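Local coordinates for flagellar hook protein FlgE (Caulobacter crescentus CB15, PDB 5AY6) that builds the flagellar hook, the curved tube that probably works as a universal joint passing motor torque to the filament, at residues Glu73-Tyr85 / Glu91-Ser103. Numbering follows the deposited sequence.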
ATOM      1  N   GLU A  73      -1.222 -24.084   3.065  1.00 23.16           N
ATOM      2  CA  GLU A  73      -1.360 -25.492   2.722  1.00 24.17           C
ATOM      3  C   GLU A  73      -2.841 -25.818   2.587  1.00 24.52           C
ATOM      4  O   GLU A  73      -3.606 -25.658   3.540  1.00 22.77           O
ATOM      5  CB  GLU A  73      -0.699 -26.377   3.778  1.00 19.05           C
ATOM      6  CG  GLU A  73      -0.704 -27.861   3.441  1.00 24.61           C
ATOM      7  CD  GLU A  73       0.066 -28.687   4.456  1.00 30.95           C
ATOM      8  OE1 GLU A  73       0.064 -28.318   5.653  1.00 28.00           O
ATOM      9  OE2 GLU A  73       0.675 -29.704   4.055  1.00 27.05           O
ATOM     10  N   ASN A  74      -3.238 -26.256   1.395  1.00 23.03           N
ATOM     11  CA  ASN A  74      -4.649 -26.474   1.075  1.00 30.40           C
ATOM     12  C   ASN A  74      -5.510 -25.249   1.387  1.00 32.42           C
ATOM     13  O   ASN A  74      -6.630 -25.376   1.882  1.00 31.82           O
ATOM     14  CB  ASN A  74      -5.183 -27.690   1.829  1.00 23.81           C
ATOM     15  CG  ASN A  74      -4.333 -28.920   1.612  1.00 31.10           C
ATOM     16  OD1 ASN A  74      -3.801 -29.134   0.521  1.00 34.11           O
ATOM     17  ND2 ASN A  74      -4.197 -29.738   2.650  1.00 32.80           N
ATOM     18  N   GLY A  75      -4.972 -24.065   1.108  1.00 26.90           N
ATOM     19  CA  GLY A  75      -5.704 -22.829   1.305  1.00 32.94           C
ATOM     20  C   GLY A  75      -5.753 -22.353   2.745  1.00 32.78           C
ATOM     21  O   GLY A  75      -6.465 -21.403   3.062  1.00 37.04           O
ATOM     22  N   VAL A  76      -4.997 -23.012   3.619  1.00 29.80           N
ATOM     23  CA  VAL A  76      -4.943 -22.627   5.028  1.00 24.22           C
ATOM     24  C   VAL A  76      -3.560 -22.094   5.403  1.00 21.15           C
ATOM     25  O   VAL A  76      -2.545 -22.729   5.127  1.00 18.98           O
ATOM     26  CB  VAL A  76      -5.305 -23.810   5.949  1.00 31.24           C
ATOM     27  CG1 VAL A  76      -5.021 -23.467   7.407  1.00 21.41           C
ATOM     28  CG2 VAL A  76      -6.767 -24.197   5.759  1.00 29.01           C
ATOM     29  N   ILE A  77      -3.525 -20.921   6.026  1.00 23.00           N
ATOM     30  CA  ILE A  77      -2.258 -20.323   6.435  1.00 19.30           C
ATOM     31  C   ILE A  77      -1.648 -21.105   7.595  1.00 22.00           C
ATOM     32  O   ILE A  77      -2.231 -21.180   8.674  1.00 19.94           O
ATOM     33  CB  ILE A  77      -2.441 -18.846   6.835  1.00 22.51           C
ATOM     34  CG1 ILE A  77      -2.966 -18.042   5.643  1.00 22.88           C
ATOM     35  CG2 ILE A  77      -1.140 -18.259   7.359  1.00 19.45           C
ATOM     36  CD1 ILE A  77      -3.327 -16.613   5.978  1.00 26.82           C
ATOM     37  N   VAL A  78      -0.483 -21.705   7.368  1.00 13.22           N
ATOM     38  CA  VAL A  78       0.199 -22.435   8.434  1.00 18.39           C
ATOM     39  C   VAL A  78       1.328 -21.606   9.046  1.00 17.02           C
ATOM     40  O   VAL A  78       1.773 -21.883  10.156  1.00 20.80           O
ATOM     41  CB  VAL A  78       0.776 -23.778   7.933  1.00 16.89           C
ATOM     42  CG1 VAL A  78      -0.331 -24.645   7.359  1.00 18.91           C
ATOM     43  CG2 VAL A  78       1.861 -23.547   6.901  1.00 19.03           C
ATOM     44  N   ALA A  79       1.787 -20.591   8.317  1.00 15.89           N
ATOM     45  CA  ALA A  79       2.875 -19.737   8.786  1.00 15.45           C
ATOM     46  C   ALA A  79       2.813 -18.374   8.110  1.00 14.01           C
ATOM     47  O   ALA A  79       2.397 -18.261   6.957  1.00 18.14           O
ATOM     48  CB  ALA A  79       4.222 -20.395   8.531  1.00 13.03           C
ATOM     49  N   THR A  80       3.235 -17.340   8.825  1.00 15.08           N
ATOM     50  CA  THR A  80       3.123 -15.984   8.306  1.00 13.18           C
ATOM     51  C   THR A  80       4.097 -15.042   9.007  1.00 17.29           C
ATOM     52  O   THR A  80       4.555 -15.320  10.117  1.00 13.32           O
ATOM     53  CB  THR A  80       1.677 -15.452   8.457  1.00 18.05           C
ATOM     54  OG1 THR A  80       1.543 -14.188   7.794  1.00 20.45           O
ATOM     55  CG2 THR A  80       1.306 -15.296   9.927  1.00 11.93           C
ATOM     56  N   GLY A  81       4.425 -13.937   8.345  1.00 12.39           N
ATOM     57  CA  GLY A  81       5.271 -12.919   8.945  1.00 15.07           C
ATOM     58  C   GLY A  81       5.795 -11.901   7.953  1.00 21.23           C
ATOM     59  O   GLY A  81       5.227 -11.709   6.876  1.00 14.84           O
ATOM     60  N   LYS A  82       6.889 -11.242   8.324  1.00 13.61           N
ATOM     61  CA  LYS A  82       7.520 -10.261   7.456  1.00 15.05           C
ATOM     62  C   LYS A  82       8.963 -10.654   7.172  1.00 13.02           C
ATOM     63  O   LYS A  82       9.666 -11.144   8.057  1.00 16.66           O
ATOM     64  CB  LYS A  82       7.458  -8.866   8.085  1.00 14.66           C
ATOM     65  CG  LYS A  82       7.969  -7.758   7.184  1.00 19.42           C
ATOM     66  CD  LYS A  82       7.527  -6.388   7.670  1.00 24.52           C
ATOM     67  CE  LYS A  82       8.179  -6.020   8.991  1.00 20.82           C
ATOM     68  NZ  LYS A  82       7.905  -4.597   9.361  1.00 24.60           N
ATOM     69  N   VAL A  83       9.389 -10.464   5.927  1.00 12.10           N
ATOM     70  CA  VAL A  83      10.790 -10.644   5.562  1.00 11.64           C
ATOM     71  C   VAL A  83      11.387  -9.307   5.148  1.00 14.49           C
ATOM     72  O   VAL A  83      10.680  -8.411   4.691  1.00 12.86           O
ATOM     73  CB  VAL A  83      10.972 -11.661   4.417  1.00 13.17           C
ATOM     74  CG1 VAL A  83      10.642 -13.057   4.898  1.00 12.77           C
ATOM     75  CG2 VAL A  83      10.110 -11.287   3.218  1.00 12.76           C
ATOM     76  N   ALA A  84      12.692  -9.172   5.339  1.00 13.78           N
ATOM     77  CA  ALA A  84      13.392  -7.957   4.963  1.00 14.57           C
ATOM     78  C   ALA A  84      14.642  -8.336   4.192  1.00 15.95           C
ATOM     79  O   ALA A  84      15.472  -9.095   4.689  1.00 17.53           O
ATOM     80  CB  ALA A  84      13.742  -7.128   6.192  1.00 12.39           C
ATOM     81  N   TYR A  85      14.763  -7.825   2.970  1.00 12.94           N
ATOM     82  CA  TYR A  85      15.942  -8.079   2.157  1.00 12.54           C
ATOM     83  C   TYR A  85      16.798  -6.822   2.049  1.00 14.71           C
ATOM     84  O   TYR A  85      16.273  -5.711   1.974  1.00 16.69           O
ATOM     85  CB  TYR A  85      15.549  -8.554   0.759  1.00 14.05           C
ATOM     86  CG  TYR A  85      14.738  -9.829   0.730  1.00 13.69           C
ATOM     87  CD1 TYR A  85      13.356  -9.789   0.682  1.00 10.60           C
ATOM     88  CD2 TYR A  85      15.359 -11.070   0.731  1.00  8.80           C
ATOM     89  CE1 TYR A  85      12.611 -10.950   0.642  1.00 16.19           C
ATOM     90  CE2 TYR A  85      14.626 -12.236   0.693  1.00 12.87           C
ATOM     91  CZ  TYR A  85      13.251 -12.170   0.651  1.00 15.34           C
ATOM     92  OH  TYR A  85      12.512 -13.328   0.614  1.00 11.74           O
ATOM     93  N   GLU A  91      20.184  -9.868  -0.216  1.00 20.21           N
ATOM     94  CA  GLU A  91      20.219 -10.973   0.738  1.00 16.37           C
ATOM     95  C   GLU A  91      19.123 -10.836   1.783  1.00 20.75           C
ATOM     96  O   GLU A  91      18.745  -9.722   2.146  1.00 16.01           O
ATOM     97  CB  GLU A  91      21.566 -11.038   1.457  1.00 19.68           C
ATOM     98  CG  GLU A  91      22.783 -11.075   0.566  1.00 29.45           C
ATOM     99  CD  GLU A  91      24.057 -10.836   1.353  1.00 46.08           C
ATOM    100  OE1 GLU A  91      24.332  -9.666   1.701  1.00 34.21           O
ATOM    101  OE2 GLU A  91      24.776 -11.818   1.636  1.00 49.19           O
ATOM    102  N   LEU A  92      18.632 -11.967   2.285  1.00 14.85           N
ATOM    103  CA  LEU A  92      17.712 -11.945   3.417  1.00 14.58           C
ATOM    104  C   LEU A  92      18.429 -11.399   4.645  1.00 14.12           C
ATOM    105  O   LEU A  92      19.540 -11.825   4.964  1.00 14.68           O
ATOM    106  CB  LEU A  92      17.153 -13.340   3.705  1.00 14.92           C
ATOM    107  CG  LEU A  92      16.105 -13.378   4.821  1.00 23.42           C
ATOM    108  CD1 LEU A  92      14.832 -12.672   4.381  1.00 14.70           C
ATOM    109  CD2 LEU A  92      15.805 -14.801   5.263  1.00 18.82           C
ATOM    110  N   VAL A  93      17.799 -10.449   5.326  1.00 15.83           N
ATOM    111  CA  VAL A  93      18.405  -9.808   6.490  1.00 17.55           C
ATOM    112  C   VAL A  93      17.675 -10.200   7.773  1.00 15.07           C
ATOM    113  O   VAL A  93      18.296 -10.380   8.820  1.00 16.88           O
ATOM    114  CB  VAL A  93      18.416  -8.267   6.333  1.00 21.39           C
ATOM    115  CG1 VAL A  93      18.732  -7.578   7.650  1.00 23.74           C
ATOM    116  CG2 VAL A  93      19.424  -7.860   5.271  1.00 16.34           C
ATOM    117  N   SER A  94      16.358 -10.350   7.685  1.00 16.02           N
ATOM    118  CA  SER A  94      15.574 -10.766   8.843  1.00 10.50           C
ATOM    119  C   SER A  94      14.240 -11.375   8.428  1.00 16.85           C
ATOM    120  O   SER A  94      13.677 -11.023   7.387  1.00 13.24           O
ATOM    121  CB  SER A  94      15.331  -9.591   9.784  1.00 14.27           C
ATOM    122  OG  SER A  94      14.308  -8.750   9.283  1.00 17.08           O
ATOM    123  N   SER A  95      13.747 -12.293   9.258  1.00 14.43           N
ATOM    124  CA  SER A  95      12.457 -12.943   9.049  1.00 14.20           C
ATOM    125  C   SER A  95      11.691 -13.064  10.364  1.00 22.91           C
ATOM    126  O   SER A  95      12.264 -13.442  11.385  1.00 18.61           O
ATOM    127  CB  SER A  95      12.637 -14.333   8.434  1.00 12.75           C
ATOM    128  OG  SER A  95      11.416 -15.062   8.465  1.00 15.09           O
ATOM    129  N   THR A  96      10.402 -12.739  10.337  1.00 17.35           N
ATOM    130  CA  THR A  96       9.540 -12.973  11.488  1.00 13.56           C
ATOM    131  C   THR A  96       8.510 -14.051  11.175  1.00 15.95           C
ATOM    132  O   THR A  96       7.519 -14.197  11.893  1.00 13.67           O
ATOM    133  CB  THR A  96       8.800 -11.697  11.932  1.00 20.50           C
ATOM    134  OG1 THR A  96       7.881 -11.289  10.909  1.00 16.50           O
ATOM    135  CG2 THR A  96       9.791 -10.571  12.229  1.00 19.07           C
ATOM    136  N   ILE A  97       8.738 -14.796  10.099  1.00 14.01           N
ATOM    137  CA  ILE A  97       7.825 -15.873   9.726  1.00 14.88           C
ATOM    138  C   ILE A  97       7.813 -16.938  10.808  1.00 12.40           C
ATOM    139  O   ILE A  97       8.859 -17.447  11.214  1.00 11.86           O
ATOM    140  CB  ILE A  97       8.207 -16.520   8.377  1.00 14.97           C
ATOM    141  CG1 ILE A  97       8.338 -15.460   7.285  1.00 20.26           C
ATOM    142  CG2 ILE A  97       7.165 -17.555   7.964  1.00 11.28           C
ATOM    143  CD1 ILE A  97       8.795 -16.025   5.947  1.00 15.82           C
ATOM    144  N   ASP A  98       6.618 -17.263  11.281  1.00 11.65           N
ATOM    145  CA  ASP A  98       6.434 -18.233  12.351  1.00 15.12           C
ATOM    146  C   ASP A  98       5.066 -18.875  12.136  1.00 13.90           C
ATOM    147  O   ASP A  98       4.293 -18.393  11.307  1.00 15.68           O
ATOM    148  CB  ASP A  98       6.520 -17.549  13.718  1.00 15.62           C
ATOM    149  CG  ASP A  98       6.914 -18.500  14.832  1.00 16.47           C
ATOM    150  OD1 ASP A  98       6.975 -19.727  14.598  1.00 19.46           O
ATOM    151  OD2 ASP A  98       7.164 -18.010  15.954  1.00 17.60           O
ATOM    152  N   TYR A  99       4.758 -19.948  12.861  1.00 16.18           N
ATOM    153  CA  TYR A  99       3.470 -20.613  12.670  1.00 15.85           C
ATOM    154  C   TYR A  99       2.337 -19.654  13.039  1.00 23.11           C
ATOM    155  O   TYR A  99       2.517 -18.773  13.879  1.00 19.17           O
ATOM    156  CB  TYR A  99       3.392 -21.922  13.474  1.00 18.72           C
ATOM    157  CG  TYR A  99       3.272 -21.793  14.984  1.00 21.36           C
ATOM    158  CD1 TYR A  99       2.031 -21.627  15.594  1.00 25.47           C
ATOM    159  CD2 TYR A  99       4.393 -21.887  15.802  1.00 21.80           C
ATOM    160  CE1 TYR A  99       1.913 -21.526  16.973  1.00 22.97           C
ATOM    161  CE2 TYR A  99       4.284 -21.791  17.183  1.00 23.68           C
ATOM    162  CZ  TYR A  99       3.042 -21.611  17.763  1.00 28.18           C
ATOM    163  OH  TYR A  99       2.927 -21.515  19.134  1.00 22.64           O
ATOM    164  N   LYS A 100       1.182 -19.803  12.392  1.00 17.03           N
ATOM    165  CA  LYS A 100       0.070 -18.877  12.620  1.00 17.94           C
ATOM    166  C   LYS A 100      -0.441 -18.919  14.057  1.00 25.00           C
ATOM    167  O   LYS A 100      -0.853 -19.971  14.551  1.00 22.32           O
ATOM    168  CB  LYS A 100      -1.093 -19.166  11.664  1.00 23.46           C
ATOM    169  CG  LYS A 100      -2.289 -18.235  11.874  1.00 20.30           C
ATOM    170  CD  LYS A 100      -3.375 -18.460  10.837  1.00 39.57           C
ATOM    171  CE  LYS A 100      -3.938 -19.866  10.922  1.00 42.55           C
ATOM    172  NZ  LYS A 100      -4.935 -20.128   9.847  1.00 37.61           N
ATOM    173  N   GLY A 101      -0.414 -17.763  14.716  1.00 26.14           N
ATOM    174  CA  GLY A 101      -0.911 -17.632  16.074  1.00 27.35           C
ATOM    175  C   GLY A 101       0.193 -17.704  17.109  1.00 24.73           C
ATOM    176  O   GLY A 101      -0.063 -17.606  18.309  1.00 26.27           O
ATOM    177  N   ALA A 102       1.426 -17.864  16.638  1.00 23.18           N
ATOM    178  CA  ALA A 102       2.572 -18.050  17.518  1.00 21.23           C
ATOM    179  C   ALA A 102       2.807 -16.828  18.394  1.00 23.54           C
ATOM    180  O   ALA A 102       2.611 -15.687  17.967  1.00 19.57           O
ATOM    181  CB  ALA A 102       3.816 -18.359  16.710  1.00 24.02           C
ATOM    182  N   SER A 103       3.232 -17.078  19.628  1.00 19.62           N
ATOM    183  CA  SER A 103       3.556 -16.000  20.562  1.00 27.86           C
ATOM    184  C   SER A 103       4.369 -16.493  21.753  1.00 26.81           C
ATOM    185  O   SER A 103       3.936 -17.393  22.468  1.00 25.94           O
ATOM    186  CB  SER A 103       2.286 -15.323  21.051  1.00 31.02           C
ATOM    187  OG  SER A 103       2.548 -14.431  22.121  1.00 26.57           O
TER
HETATM  188  O   HOH W   1      -6.015 -19.440   7.074  1.00 28.60           O
HETATM  189  O   HOH W   2       4.841 -14.043  12.739  1.00 20.86           O
HETATM  190  O   HOH W   3      11.738  -9.264   9.379  1.00 18.56           O
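Leu92 turns its CG anti to the backbone N (chi1 -176°), and Tyr85 swings its CG beside its own N (chi1 -60°); these first torsions bring the two groups together, and the second torsion of Leu92 then turns CD1 over one face of the phenol ring, 4.1 Å from its centroid, in a CH-pi contact. A flat aromatic suits this place because its face receives the branched leucine while its hydroxyl reaches on to the carbonyl of Ile128. With Tyr85 cut back to an alanine, Leu92 CD1 would probably lose the ring it lies against and Ile128 O its hydroxyl partner. On the same side of the sheet Val83 continues the apolar row, its CG1 3.6 Å from Ile97 CD1.

Between the strands, Ala84 O accepts Val93 N at 2.8 Å and, weakly, Ser94 N, so two residues face one: a classic beta bulge. At Thr96 one rung is modified: Lys82 N meets the hydroxyl OG1, 2.8 Å away and nearly straight (164°), in place of a backbone carbonyl, while Thr96 N still donates to Lys82 O. Threonine suits because OG1 sits close enough to the backbone to stand in as acceptor. Nearby, Ser95 OG accepts Ile97 N in an ST turn. Gly81 is suited to this close passage, since a CB there would collide with Thr96 O and Ile97 N. One water donates to both Thr80 O and Thr96 O, bridging the strands. A two-way backbone pair returns at Thr80 and Asp98, although Asp98 N comes to Thr80 O from above its carbonyl plane. Lysine suits position 100: its long aliphatic chain crosses Ile77 at about a right angle, and NZ bonds weakly to Ile77 O.

Strands 76-86 and 92-99 thus form a bulged antiparallel beta hairpin at one edge of the five-stranded sheet in the third domain of FlgE, with 92-99 outermost within this chain.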